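Local coordinates for protein glucanase (Klebsiella pneumoniae, PDB 5GY3) that probably hydrolyses internal beta-1,4-glucosidic bonds in cellulose, lichenin and cereal beta-glucans as an endoglucanase of glycosyl hydrolase family 8, at residues A[145-150]-A[207-212]; A[196-199]-A[203-206]; A[212-217]-A[236-241]. All coordinates share one frame; numbering follows the deposited sequence.

The three contacts lie between residues 145 and 241 of a family 8 glycosyl hydrolase, whose fold is mostly helical. Interaction 2, the hairpin 196-199/203-206, is nested in the chain loop that interaction 1 closes, their centres about 7 Å apart. Both reach the three-stranded antiparallel sheet ordered 145-148, 196-199, 204-206, interaction 1 through strand 145-148: Leu148 N lies 2.8 Å from Val196 O. Interaction 3 comes next in sequence, its centre about 15 Å from that of interaction 1 and about 16 Å from that of interaction 2. Pro212 is common to interactions 1 and 3: the chain leaves strand 204-206, runs through loop 207-212 and enters strand 213-214, which packs on helix 236-243.

Interaction 1 (A[145-150]-A[207-212]); sequences HLNLNP and AKEWPP
Asn147 on strand 145-148 faces Ala207, with their CA atoms 6.5 Å apart, too far for a strand pairing. Residues 207-210 form a type I beta turn, and the CB atoms of Ala207, Glu209 and Trp210 are all directed at the strand. Asn147 carries this side of the contact: its CG stands beside the backbone N (chi1 -80°), and the amide reaches across to the turn. ND2 gives a weak hydrogen bond to Glu209 OE2 at 3.2 Å, with amide and carboxylate nearly perpendicular. The carboxylate arrives there because the Glu209 chain bends at chi2 (92°). Strand 145-148 is an outer strand of a three-stranded antiparallel sheet, and the turn leads out of its other outer strand, 204-206; Asn147, besides meeting the turn, touches Ala197 of the middle strand. A water gives one hydrogen bond to Asn147 OD1 (2.7 Å) and another to Glu209 OE1 (2.6 Å), tying both polar ends a second time. Lys208 NZ forms a salt bridge with Glu209 OE2 at 3.6 Å. Trp210 offers its rim: CZ3 is 3.7 Å from Asn147 ND2, which lies near the ring plane. Glu209 CB sits over one indole face, toward the rim, and the ring stacks with Trp195.

Interaction 2 (A[196-199]-A[203-206]); sequences VALR and KMLP
Three backbone hydrogen bonds join residues 196-199 to 203-206. Ala197 and Leu205 exchange two of them, Ala197 N to Leu205 O at 2.8 Å and Leu205 N to Ala197 O at 3.1 Å; the third, from Arg199 N to Lys203 O at 2.8 Å, is nearly straight, with 173° at the hydrogen. A water donates to both Ala197 O and Lys203 O, giving each carbonyl a second partner. Ala197 O is also met by Met204 CA at 3.2 Å in a CA-H...O contact.

These bonds define a beta hairpin, its short strand axes at 156°. Ala197 and Leu205 make the hydrogen-bonded pair, flanked by the non-hydrogen-bonded pairs Leu198-Met204 and Val196-Pro206. Strand 196-199 is the middle strand of the sheet and turns its other edge to 145-148.

On the face carrying Leu198 and Met204, Leu198 CD1 touches Met204 CG at 3.5 Å; a chi1 of -72° sets that CG beside its own backbone N, on the Leu198 side. Val196 CG1 packs against Met204 CB at 3.8 Å, and Leu180 and Gln183 of helix 167-183 also touch Met204.

Near the turn, the extended Lys203 chain lays CD over one face of the Arg199 guanidinium, off-centre toward its rim, with Arg199 NH2 to Lys203 CD at 3.6 Å. The like charges approach at Arg199 NH1 and Lys203 NZ, 4.2 Å apart, while the Arg199 group also has a salt bridge with Asp201 of the connecting turn, which probably eases that repulsion.

Interaction 3 (A[212-217]-A[236-241]); sequences PRMSFD and APWKAW
Met214 meets Trp238 in a Met-aromatic contact that packs strand 213-214 against helix 236-243. The backbones remain well separated, the CA atoms of these two residues being 10.6 Å apart, and no hydrogen bond crosses between the segments: side chains alone bridge the interval. Met214 has the most surface buried here, followed by Trp238 and Trp241, and all three are buried in the protein. The sulfur lies beside the Trp238 indole near its plane, 84° off the normal of the six-membered ring and 4.9 Å from that ring's centroid. The touching atoms are Met214 SD and Trp238 CZ3, at 3.6 Å, while Met214 CG fits against the same rim, 3.7 Å from Trp238 CH2. A first torsion of -159° sends Met214 CG out opposite the backbone N, and bends at chi2 and chi3 fold the rest of the chain, turning the methyl aside to the second indole. Trp238 and Trp241 are three residues apart on the helix, so both rings can address one methionine. Around them, Ile254 of the partner strand 254-255 touches Met214 and Trp241, and Ile221, Pro222 and Leu225 of helix 220-228 touch Trp238. Met214 CE approaches the Trp241 ring obliquely and is 4.1 Å from Trp241 CZ3.

Interaction 1 (A[145-150]-A[207-212])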
ATOM      1  N   HIS A 145     -18.532  -5.895 -13.531  1.00  9.44           N
ATOM      2  CA  HIS A 145     -17.736  -4.886 -12.846  1.00 10.27           C
ATOM      3  C   HIS A 145     -16.683  -5.570 -11.989  1.00 10.18           C
ATOM      4  O   HIS A 145     -16.923  -6.641 -11.434  1.00 11.41           O
ATOM      5  CB  HIS A 145     -18.576  -3.998 -11.924  1.00 12.03           C
ATOM      6  CG  HIS A 145     -19.535  -3.108 -12.641  1.00 13.07           C
ATOM      7  ND1 HIS A 145     -20.740  -3.561 -13.137  1.00 16.41           N
ATOM      8  CD2 HIS A 145     -19.473  -1.789 -12.942  1.00 15.22           C
ATOM      9  CE1 HIS A 145     -21.380  -2.556 -13.710  1.00 16.47           C
ATOM     10  NE2 HIS A 145     -20.632  -1.472 -13.608  1.00 12.03           N
ATOM     11  N   LEU A 146     -15.534  -4.920 -11.854  1.00  8.12           N
ATOM     12  CA  LEU A 146     -14.578  -5.237 -10.805  1.00  8.71           C
ATOM     13  C   LEU A 146     -14.511  -4.074  -9.829  1.00  9.87           C
ATOM     14  O   LEU A 146     -14.483  -2.909 -10.239  1.00 10.17           O
ATOM     15  CB  LEU A 146     -13.182  -5.496 -11.368  1.00  8.51           C
ATOM     16  CG  LEU A 146     -13.033  -6.556 -12.447  1.00 11.34           C
ATOM     17  CD1 LEU A 146     -11.565  -6.665 -12.841  1.00 11.83           C
ATOM     18  CD2 LEU A 146     -13.589  -7.874 -11.952  1.00 14.16           C
ATOM     19  N   ASN A 147     -14.490  -4.389  -8.542  1.00  7.62           N
ATOM     20  CA  ASN A 147     -14.229  -3.388  -7.518  1.00  6.79           C
ATOM     21  C   ASN A 147     -12.734  -3.363  -7.262  1.00  8.37           C
ATOM     22  O   ASN A 147     -12.171  -4.320  -6.729  1.00  6.16           O
ATOM     23  CB  ASN A 147     -15.017  -3.699  -6.249  1.00 10.63           C
ATOM     24  CG  ASN A 147     -16.464  -3.263  -6.360  1.00 14.69           C
ATOM     25  OD1 ASN A 147     -16.793  -2.408  -7.182  1.00 13.40           O
ATOM     26  ND2 ASN A 147     -17.339  -3.849  -5.541  1.00 13.51           N
ATOM     27  N   LEU A 148     -12.089  -2.278  -7.664  1.00  7.90           N
ATOM     28  CA  LEU A 148     -10.643  -2.146  -7.575  1.00  5.56           C
ATOM     29  C   LEU A 148     -10.284  -1.118  -6.513  1.00  6.32           C
ATOM     30  O   LEU A 148     -11.095  -0.268  -6.135  1.00  6.34           O
ATOM     31  CB  LEU A 148     -10.060  -1.719  -8.922  1.00  7.00           C
ATOM     32  CG  LEU A 148     -10.410  -2.590 -10.129  1.00  7.95           C
ATOM     33  CD1 LEU A 148      -9.786  -1.985 -11.380  1.00  9.55           C
ATOM     34  CD2 LEU A 148      -9.898  -4.007  -9.887  1.00 10.22           C
ATOM     35  N   ASN A 149      -9.051  -1.202  -6.032  1.00  6.04           N
ATOM     36  CA  ASN A 149      -8.519  -0.216  -5.098  1.00  6.37           C
ATOM     37  C   ASN A 149      -7.211   0.283  -5.705  1.00  5.97           C
ATOM     38  O   ASN A 149      -6.197  -0.435  -5.674  1.00  6.44           O
ATOM     39  CB  ASN A 149      -8.313  -0.823  -3.714  1.00  7.70           C
ATOM     40  CG  ASN A 149      -7.963   0.220  -2.675  1.00  5.89           C
ATOM     41  OD1 ASN A 149      -7.163   1.124  -2.935  1.00  7.92           O
ATOM     42  ND2 ASN A 149      -8.572   0.118  -1.498  1.00  8.87           N
ATOM     43  N   PRO A 150      -7.201   1.466  -6.322  1.00  6.55           N
ATOM     44  CA  PRO A 150      -5.973   1.906  -6.999  1.00  5.94           C
ATOM     45  C   PRO A 150      -4.803   2.122  -6.063  1.00  7.79           C
ATOM     46  O   PRO A 150      -3.661   2.140  -6.538  1.00  6.66           O
ATOM     47  CB  PRO A 150      -6.388   3.217  -7.696  1.00  6.93           C
ATOM     48  CG  PRO A 150      -7.644   3.662  -6.998  1.00  8.59           C
ATOM     49  CD  PRO A 150      -8.339   2.356  -6.619  1.00  7.89           C
ATOM     50  N   ALA A 207     -16.727   3.246  -6.382  1.00  8.44           N
ATOM     51  CA  ALA A 207     -17.503   2.029  -6.170  1.00 12.06           C
ATOM     52  C   ALA A 207     -18.724   2.312  -5.297  1.00 12.02           C
ATOM     53  O   ALA A 207     -18.691   3.156  -4.397  1.00 12.33           O
ATOM     54  CB  ALA A 207     -16.632   0.950  -5.534  1.00  9.42           C
ATOM     55  N   LYS A 208     -19.814   1.578  -5.565  1.00 15.07           N
ATOM     56  CA  LYS A 208     -21.078   1.835  -4.868  1.00 19.32           C
ATOM     57  C   LYS A 208     -20.978   1.568  -3.375  1.00 15.09           C
ATOM     58  O   LYS A 208     -21.658   2.224  -2.578  1.00 18.17           O
ATOM     59  CB  LYS A 208     -22.210   0.958  -5.425  1.00 20.20           C
ATOM     60  CG  LYS A 208     -22.441   0.997  -6.910  1.00 32.64           C
ATOM     61  CD  LYS A 208     -23.736   0.253  -7.303  1.00 30.11           C
ATOM     62  CE  LYS A 208     -24.036  -0.935  -6.388  1.00 31.86           C
ATOM     63  NZ  LYS A 208     -23.125  -2.119  -6.545  1.00 31.98           N
ATOM     64  N   GLU A 209     -20.156   0.608  -2.978  1.00 14.14           N
ATOM     65  CA  GLU A 209     -20.285   0.006  -1.659  1.00 15.58           C
ATOM     66  C   GLU A 209     -19.541   0.757  -0.562  1.00 17.21           C
ATOM     67  O   GLU A 209     -19.703   0.411   0.614  1.00 18.07           O
ATOM     68  CB  GLU A 209     -19.812  -1.449  -1.713  1.00 14.26           C
ATOM     69  CG  GLU A 209     -20.662  -2.336  -2.617  1.00 19.40           C
ATOM     70  CD  GLU A 209     -20.147  -2.435  -4.050  1.00 23.00           C
ATOM     71  OE1 GLU A 209     -19.484  -1.496  -4.542  1.00 19.34           O
ATOM     72  OE2 GLU A 209     -20.405  -3.470  -4.695  1.00 28.03           O
ATOM     73  N   TRP A 210     -18.757   1.772  -0.901  1.00 12.88           N
ATOM     74  CA  TRP A 210     -17.945   2.511   0.053  1.00 12.69           C
ATOM     75  C   TRP A 210     -18.212   3.998  -0.092  1.00 15.01           C
ATOM     76  O   TRP A 210     -18.663   4.456  -1.151  1.00 12.69           O
ATOM     77  CB  TRP A 210     -16.444   2.261  -0.165  1.00 13.22           C
ATOM     78  CG  TRP A 210     -15.949   0.874   0.082  1.00 12.64           C
ATOM     79  CD1 TRP A 210     -15.379   0.397   1.233  1.00 14.56           C
ATOM     80  CD2 TRP A 210     -15.921  -0.206  -0.856  1.00 11.75           C
ATOM     81  NE1 TRP A 210     -15.019  -0.923   1.069  1.00 13.01           N
ATOM     82  CE2 TRP A 210     -15.341  -1.314  -0.204  1.00 12.41           C
ATOM     83  CE3 TRP A 210     -16.341  -0.351  -2.181  1.00 13.86           C
ATOM     84  CZ2 TRP A 210     -15.155  -2.542  -0.841  1.00 13.06           C
ATOM     85  CZ3 TRP A 210     -16.166  -1.577  -2.808  1.00 12.90           C
ATOM     86  CH2 TRP A 210     -15.581  -2.655  -2.133  1.00 13.50           C
ATOM     87  N   PRO A 211     -17.922   4.787   0.942  1.00 15.37           N
ATOM     88  CA  PRO A 211     -17.942   6.246   0.784  1.00 14.76           C
ATOM     89  C   PRO A 211     -17.002   6.664  -0.332  1.00 12.02           C
ATOM     90  O   PRO A 211     -15.829   6.256  -0.353  1.00 10.91           O
ATOM     91  CB  PRO A 211     -17.456   6.760   2.150  1.00 14.92           C
ATOM     92  CG  PRO A 211     -17.814   5.653   3.112  1.00 14.65           C
ATOM     93  CD  PRO A 211     -17.559   4.392   2.316  1.00 16.09           C
ATOM     94  N   PRO A 212     -17.466   7.441  -1.259  1.00 10.15           N
ATOM     95  CA  PRO A 212     -16.657   7.766  -2.448  1.00 10.70           C
ATOM     96  C   PRO A 212     -15.646   8.867  -2.150  1.00 10.05           C
ATOM     97  O   PRO A 212     -15.670   9.939  -2.745  1.00  8.69           O
ATOM     98  CB  PRO A 212     -17.726   8.201  -3.458  1.00 12.00           C
ATOM     99  CG  PRO A 212     -18.760   8.879  -2.592  1.00 10.67           C
ATOM    100  CD  PRO A 212     -18.801   8.072  -1.305  1.00 12.98           C
TER
HETATM  101  O   HOH W   1     -19.254  -1.345  -7.110  1.00 19.31           O

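Interaction 2 (A[196-199]-A[203-206])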
ATOM      1  N   VAL A 196     -12.831   1.915  -6.579  1.00  5.95           N
ATOM      2  CA  VAL A 196     -13.277   2.296  -7.915  1.00  7.02           C
ATOM      3  C   VAL A 196     -13.886   1.082  -8.591  1.00  8.96           C
ATOM      4  O   VAL A 196     -13.264   0.017  -8.633  1.00  7.12           O
ATOM      5  CB  VAL A 196     -12.105   2.840  -8.758  1.00  6.18           C
ATOM      6  CG1 VAL A 196     -12.540   3.070 -10.231  1.00  6.40           C
ATOM      7  CG2 VAL A 196     -11.563   4.116  -8.137  1.00  6.95           C
ATOM      8  N   ALA A 197     -15.093   1.242  -9.133  1.00  6.10           N
ATOM      9  CA  ALA A 197     -15.726   0.181  -9.905  1.00  7.62           C
ATOM     10  C   ALA A 197     -15.352   0.327 -11.376  1.00  8.68           C
ATOM     11  O   ALA A 197     -15.592   1.381 -11.990  1.00  9.96           O
ATOM     12  CB  ALA A 197     -17.243   0.221  -9.738  1.00  9.33           C
ATOM     13  N   LEU A 198     -14.787  -0.730 -11.944  1.00  5.19           N
ATOM     14  CA  LEU A 198     -14.413  -0.768 -13.354  1.00  6.17           C
ATOM     15  C   LEU A 198     -15.409  -1.661 -14.084  1.00  7.60           C
ATOM     16  O   LEU A 198     -15.499  -2.859 -13.792  1.00  9.73           O
ATOM     17  CB  LEU A 198     -12.989  -1.310 -13.524  1.00  5.51           C
ATOM     18  CG  LEU A 198     -12.539  -1.648 -14.950  1.00  8.54           C
ATOM     19  CD1 LEU A 198     -12.511  -0.400 -15.832  1.00  7.71           C
ATOM     20  CD2 LEU A 198     -11.175  -2.341 -14.932  1.00  9.49           C
ATOM     21  N   ARG A 199     -16.169  -1.079 -15.012  1.00  7.94           N
ATOM     22  CA  ARG A 199     -17.092  -1.857 -15.825  1.00  7.81           C
ATOM     23  C   ARG A 199     -16.346  -2.481 -17.005  1.00  9.41           C
ATOM     24  O   ARG A 199     -15.273  -2.020 -17.407  1.00  7.50           O
ATOM     25  CB  ARG A 199     -18.247  -0.969 -16.313  1.00  8.18           C
ATOM     26  CG  ARG A 199     -19.472  -1.727 -16.807  1.00 10.28           C
ATOM     27  CD  ARG A 199     -20.663  -0.779 -17.016  1.00  8.86           C
ATOM     28  NE  ARG A 199     -20.469   0.113 -18.157  1.00  8.59           N
ATOM     29  CZ  ARG A 199     -21.359   1.018 -18.559  1.00 14.65           C
ATOM     30  NH1 ARG A 199     -22.503   1.163 -17.899  1.00 12.29           N
ATOM     31  NH2 ARG A 199     -21.106   1.783 -19.619  1.00 11.65           N
ATOM     32  N   LYS A 203     -15.609   1.751 -18.401  1.00  9.15           N
ATOM     33  CA  LYS A 203     -16.159   2.876 -17.648  1.00  9.93           C
ATOM     34  C   LYS A 203     -15.860   2.705 -16.165  1.00  9.23           C
ATOM     35  O   LYS A 203     -16.093   1.632 -15.604  1.00 11.40           O
ATOM     36  CB  LYS A 203     -17.671   2.976 -17.865  1.00 10.69           C
ATOM     37  CG  LYS A 203     -18.330   4.121 -17.095  1.00 15.32           C
ATOM     38  CD  LYS A 203     -19.853   4.039 -17.158  1.00 16.37           C
ATOM     39  CE  LYS A 203     -20.507   5.184 -16.396  1.00 21.55           C
ATOM     40  NZ  LYS A 203     -21.988   5.029 -16.369  1.00 25.91           N
ATOM     41  N   MET A 204     -15.368   3.768 -15.520  1.00  7.96           N
ATOM     42  CA  MET A 204     -15.083   3.736 -14.091  1.00  8.10           C
ATOM     43  C   MET A 204     -15.882   4.787 -13.331  1.00 10.66           C
ATOM     44  O   MET A 204     -16.179   5.872 -13.849  1.00 11.03           O
ATOM     45  CB  MET A 204     -13.580   3.945 -13.833  1.00  6.63           C
ATOM     46  CG  MET A 204     -12.784   2.740 -14.244  1.00  9.07           C
ATOM     47  SD  MET A 204     -11.004   2.887 -13.963  1.00 10.38           S
ATOM     48  CE  MET A 204     -10.552   3.983 -15.320  1.00  8.73           C
ATOM     49  N   LEU A 205     -16.211   4.455 -12.087  1.00  6.59           N
ATOM     50  CA  LEU A 205     -16.846   5.358 -11.141  1.00  9.69           C
ATOM     51  C   LEU A 205     -16.378   4.965  -9.761  1.00  8.09           C
ATOM     52  O   LEU A 205     -15.926   3.830  -9.560  1.00  6.86           O
ATOM     53  CB  LEU A 205     -18.374   5.270 -11.205  1.00  9.89           C
ATOM     54  CG  LEU A 205     -18.997   5.771 -12.502  1.00 14.42           C
ATOM     55  CD1 LEU A 205     -20.353   5.204 -12.601  1.00 21.08           C
ATOM     56  CD2 LEU A 205     -19.059   7.287 -12.538  1.00 16.25           C
ATOM     57  N   PRO A 206     -16.493   5.854  -8.776  1.00  6.72           N
ATOM     58  CA  PRO A 206     -16.316   5.419  -7.385  1.00  7.53           C
ATOM     59  C   PRO A 206     -17.248   4.249  -7.089  1.00  9.92           C
ATOM     60  O   PRO A 206     -18.412   4.233  -7.515  1.00  9.50           O
ATOM     61  CB  PRO A 206     -16.681   6.665  -6.569  1.00  4.68           C
ATOM     62  CG  PRO A 206     -16.419   7.821  -7.509  1.00  8.01           C
ATOM     63  CD  PRO A 206     -16.818   7.292  -8.881  1.00  7.06           C
TER
HETATM   64  O   HOH W   2     -18.155   1.687 -13.523  1.00 15.71           O

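Interaction 3 (A[212-217]-A[236-241])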
ATOM      1  N   PRO A 212     -17.466   7.441  -1.259  1.00 10.15           N
ATOM      2  CA  PRO A 212     -16.657   7.766  -2.448  1.00 10.70           C
ATOM      3  C   PRO A 212     -15.646   8.867  -2.150  1.00 10.05           C
ATOM      4  O   PRO A 212     -15.670   9.939  -2.745  1.00  8.69           O
ATOM      5  CB  PRO A 212     -17.726   8.201  -3.458  1.00 12.00           C
ATOM      6  CG  PRO A 212     -18.760   8.879  -2.592  1.00 10.67           C
ATOM      7  CD  PRO A 212     -18.801   8.072  -1.305  1.00 12.98           C
ATOM      8  N   ARG A 213     -14.775   8.608  -1.181  1.00  6.98           N
ATOM      9  CA  ARG A 213     -13.775   9.561  -0.735  1.00  9.71           C
ATOM     10  C   ARG A 213     -12.398   9.134  -1.211  1.00  8.60           C
ATOM     11  O   ARG A 213     -12.085   7.939  -1.223  1.00  7.98           O
ATOM     12  CB  ARG A 213     -13.750   9.649   0.793  1.00  8.51           C
ATOM     13  CG  ARG A 213     -15.035  10.162   1.410  1.00  9.90           C
ATOM     14  CD  ARG A 213     -14.999   9.974   2.916  1.00 10.57           C
ATOM     15  NE  ARG A 213     -16.225  10.494   3.524  1.00 11.71           N
ATOM     16  CZ  ARG A 213     -16.436  10.524   4.832  1.00 11.68           C
ATOM     17  NH1 ARG A 213     -15.503  10.060   5.651  1.00 10.94           N
ATOM     18  NH2 ARG A 213     -17.571  11.015   5.310  1.00 14.11           N
ATOM     19  N   MET A 214     -11.604  10.121  -1.626  1.00  7.18           N
ATOM     20  CA  MET A 214     -10.150  10.081  -1.515  1.00  7.97           C
ATOM     21  C   MET A 214      -9.829  10.204  -0.033  1.00  8.84           C
ATOM     22  O   MET A 214      -9.919  11.296   0.534  1.00  8.44           O
ATOM     23  CB  MET A 214      -9.510  11.226  -2.301  1.00  7.81           C
ATOM     24  CG  MET A 214      -8.030  10.976  -2.652  1.00  5.52           C
ATOM     25  SD  MET A 214      -6.968  10.936  -1.232  1.00  6.11           S
ATOM     26  CE  MET A 214      -7.239  12.598  -0.601  1.00 18.32           C
ATOM     27  N   SER A 215      -9.451   9.097   0.608  1.00  5.98           N
ATOM     28  CA  SER A 215      -9.142   9.163   2.036  1.00  7.74           C
ATOM     29  C   SER A 215      -7.965   8.259   2.391  1.00 10.53           C
ATOM     30  O   SER A 215      -6.899   8.375   1.780  1.00  8.73           O
ATOM     31  CB  SER A 215     -10.382   8.827   2.880  1.00 10.88           C
ATOM     32  OG  SER A 215     -10.805   7.494   2.700  1.00 24.82           O
ATOM     33  N   PHE A 216      -8.107   7.393   3.392  1.00  9.50           N
ATOM     34  CA  PHE A 216      -6.912   6.772   3.967  1.00 11.63           C
ATOM     35  C   PHE A 216      -6.280   5.707   3.076  1.00  8.91           C
ATOM     36  O   PHE A 216      -5.093   5.397   3.268  1.00  9.36           O
ATOM     37  CB  PHE A 216      -7.239   6.161   5.332  1.00 11.03           C
ATOM     38  CG  PHE A 216      -7.696   7.165   6.340  1.00 14.15           C
ATOM     39  CD1 PHE A 216      -6.788   8.033   6.925  1.00 14.85           C
ATOM     40  CD2 PHE A 216      -9.034   7.252   6.694  1.00 18.21           C
ATOM     41  CE1 PHE A 216      -7.201   8.963   7.864  1.00 20.34           C
ATOM     42  CE2 PHE A 216      -9.462   8.185   7.630  1.00 16.85           C
ATOM     43  CZ  PHE A 216      -8.545   9.042   8.213  1.00 17.93           C
ATOM     44  N   ASP A 217      -7.031   5.127   2.136  1.00  7.11           N
ATOM     45  CA  ASP A 217      -6.420   4.251   1.139  1.00  8.61           C
ATOM     46  C   ASP A 217      -5.795   5.072   0.016  1.00  5.55           C
ATOM     47  O   ASP A 217      -4.593   4.948  -0.270  1.00  7.45           O
ATOM     48  CB  ASP A 217      -7.451   3.279   0.557  1.00  8.44           C
ATOM     49  CG  ASP A 217      -7.649   2.030   1.411  1.00 12.80           C
ATOM     50  OD1 ASP A 217      -6.947   1.853   2.434  1.00 18.40           O
ATOM     51  OD2 ASP A 217      -8.507   1.211   1.035  1.00 14.45           O
ATOM     52  N   ALA A 236       0.012  14.842 -11.356  1.00  7.04           N
ATOM     53  CA  ALA A 236      -0.524  16.183 -11.598  1.00  8.86           C
ATOM     54  C   ALA A 236      -1.789  16.504 -10.806  1.00  6.78           C
ATOM     55  O   ALA A 236      -1.851  17.597 -10.213  1.00  7.89           O
ATOM     56  CB  ALA A 236      -0.753  16.374 -13.103  1.00  9.53           C
ATOM     57  N   PRO A 237      -2.832  15.662 -10.767  1.00  6.92           N
ATOM     58  CA  PRO A 237      -4.017  16.056  -9.982  1.00  6.91           C
ATOM     59  C   PRO A 237      -3.737  16.121  -8.492  1.00  8.96           C
ATOM     60  O   PRO A 237      -4.380  16.908  -7.781  1.00  9.66           O
ATOM     61  CB  PRO A 237      -5.054  14.971 -10.323  1.00  7.32           C
ATOM     62  CG  PRO A 237      -4.240  13.787 -10.752  1.00  8.22           C
ATOM     63  CD  PRO A 237      -3.045  14.383 -11.469  1.00  6.83           C
ATOM     64  N   TRP A 238      -2.800  15.310  -8.000  1.00  7.60           N
ATOM     65  CA  TRP A 238      -2.464  15.325  -6.580  1.00  7.84           C
ATOM     66  C   TRP A 238      -1.782  16.629  -6.197  1.00 10.12           C
ATOM     67  O   TRP A 238      -2.139  17.266  -5.196  1.00  9.25           O
ATOM     68  CB  TRP A 238      -1.561  14.134  -6.260  1.00  7.27           C
ATOM     69  CG  TRP A 238      -2.235  12.842  -6.569  1.00  6.21           C
ATOM     70  CD1 TRP A 238      -2.128  12.097  -7.711  1.00  8.41           C
ATOM     71  CD2 TRP A 238      -3.153  12.155  -5.721  1.00  7.03           C
ATOM     72  NE1 TRP A 238      -2.925  10.973  -7.616  1.00  6.12           N
ATOM     73  CE2 TRP A 238      -3.568  10.991  -6.405  1.00  6.62           C
ATOM     74  CE3 TRP A 238      -3.661  12.410  -4.448  1.00  7.02           C
ATOM     75  CZ2 TRP A 238      -4.468  10.079  -5.849  1.00  6.08           C
ATOM     76  CZ3 TRP A 238      -4.547  11.506  -3.892  1.00  6.15           C
ATOM     77  CH2 TRP A 238      -4.946  10.353  -4.595  1.00  8.09           C
ATOM     78  N   LYS A 239      -0.798  17.040  -6.993  1.00  9.26           N
ATOM     79  CA  LYS A 239      -0.119  18.302  -6.740  1.00 10.94           C
ATOM     80  C   LYS A 239      -1.087  19.472  -6.845  1.00 10.08           C
ATOM     81  O   LYS A 239      -1.073  20.373  -5.999  1.00 12.41           O
ATOM     82  CB  LYS A 239       1.040  18.464  -7.723  1.00  9.81           C
ATOM     83  CG  LYS A 239       2.174  17.449  -7.520  1.00  9.16           C
ATOM     84  CD  LYS A 239       3.254  17.611  -8.595  1.00 15.88           C
ATOM     85  CE  LYS A 239       4.526  16.876  -8.196  1.00 17.17           C
ATOM     86  NZ  LYS A 239       5.530  16.844  -9.297  1.00 31.00           N
ATOM     87  N   ALA A 240      -1.953  19.460  -7.866  1.00  8.65           N
ATOM     88  CA  ALA A 240      -2.894  20.564  -8.059  1.00 10.60           C
ATOM     89  C   ALA A 240      -3.853  20.691  -6.885  1.00 13.44           C
ATOM     90  O   ALA A 240      -4.123  21.801  -6.410  1.00 11.97           O
ATOM     91  CB  ALA A 240      -3.679  20.381  -9.360  1.00 11.38           C
ATOM     92  N   TRP A 241      -4.374  19.565  -6.395  1.00  9.04           N
ATOM     93  CA  TRP A 241      -5.319  19.625  -5.290  1.00 10.17           C
ATOM     94  C   TRP A 241      -4.632  20.089  -4.012  1.00 11.64           C
ATOM     95  O   TRP A 241      -5.137  20.975  -3.312  1.00 13.30           O
ATOM     96  CB  TRP A 241      -5.982  18.259  -5.091  1.00 10.16           C
ATOM     97  CG  TRP A 241      -7.041  18.306  -4.025  1.00  9.74           C
ATOM     98  CD1 TRP A 241      -8.263  18.906  -4.117  1.00 12.75           C
ATOM     99  CD2 TRP A 241      -6.971  17.730  -2.711  1.00  9.83           C
ATOM    100  NE1 TRP A 241      -8.961  18.741  -2.938  1.00 13.89           N
ATOM    101  CE2 TRP A 241      -8.190  18.027  -2.060  1.00 13.69           C
ATOM    102  CE3 TRP A 241      -5.992  17.006  -2.019  1.00 13.91           C
ATOM    103  CZ2 TRP A 241      -8.464  17.610  -0.750  1.00 13.32           C
ATOM    104  CZ3 TRP A 241      -6.266  16.590  -0.710  1.00 15.21           C
ATOM    105  CH2 TRP A 241      -7.488  16.906  -0.095  1.00 12.49           C
TER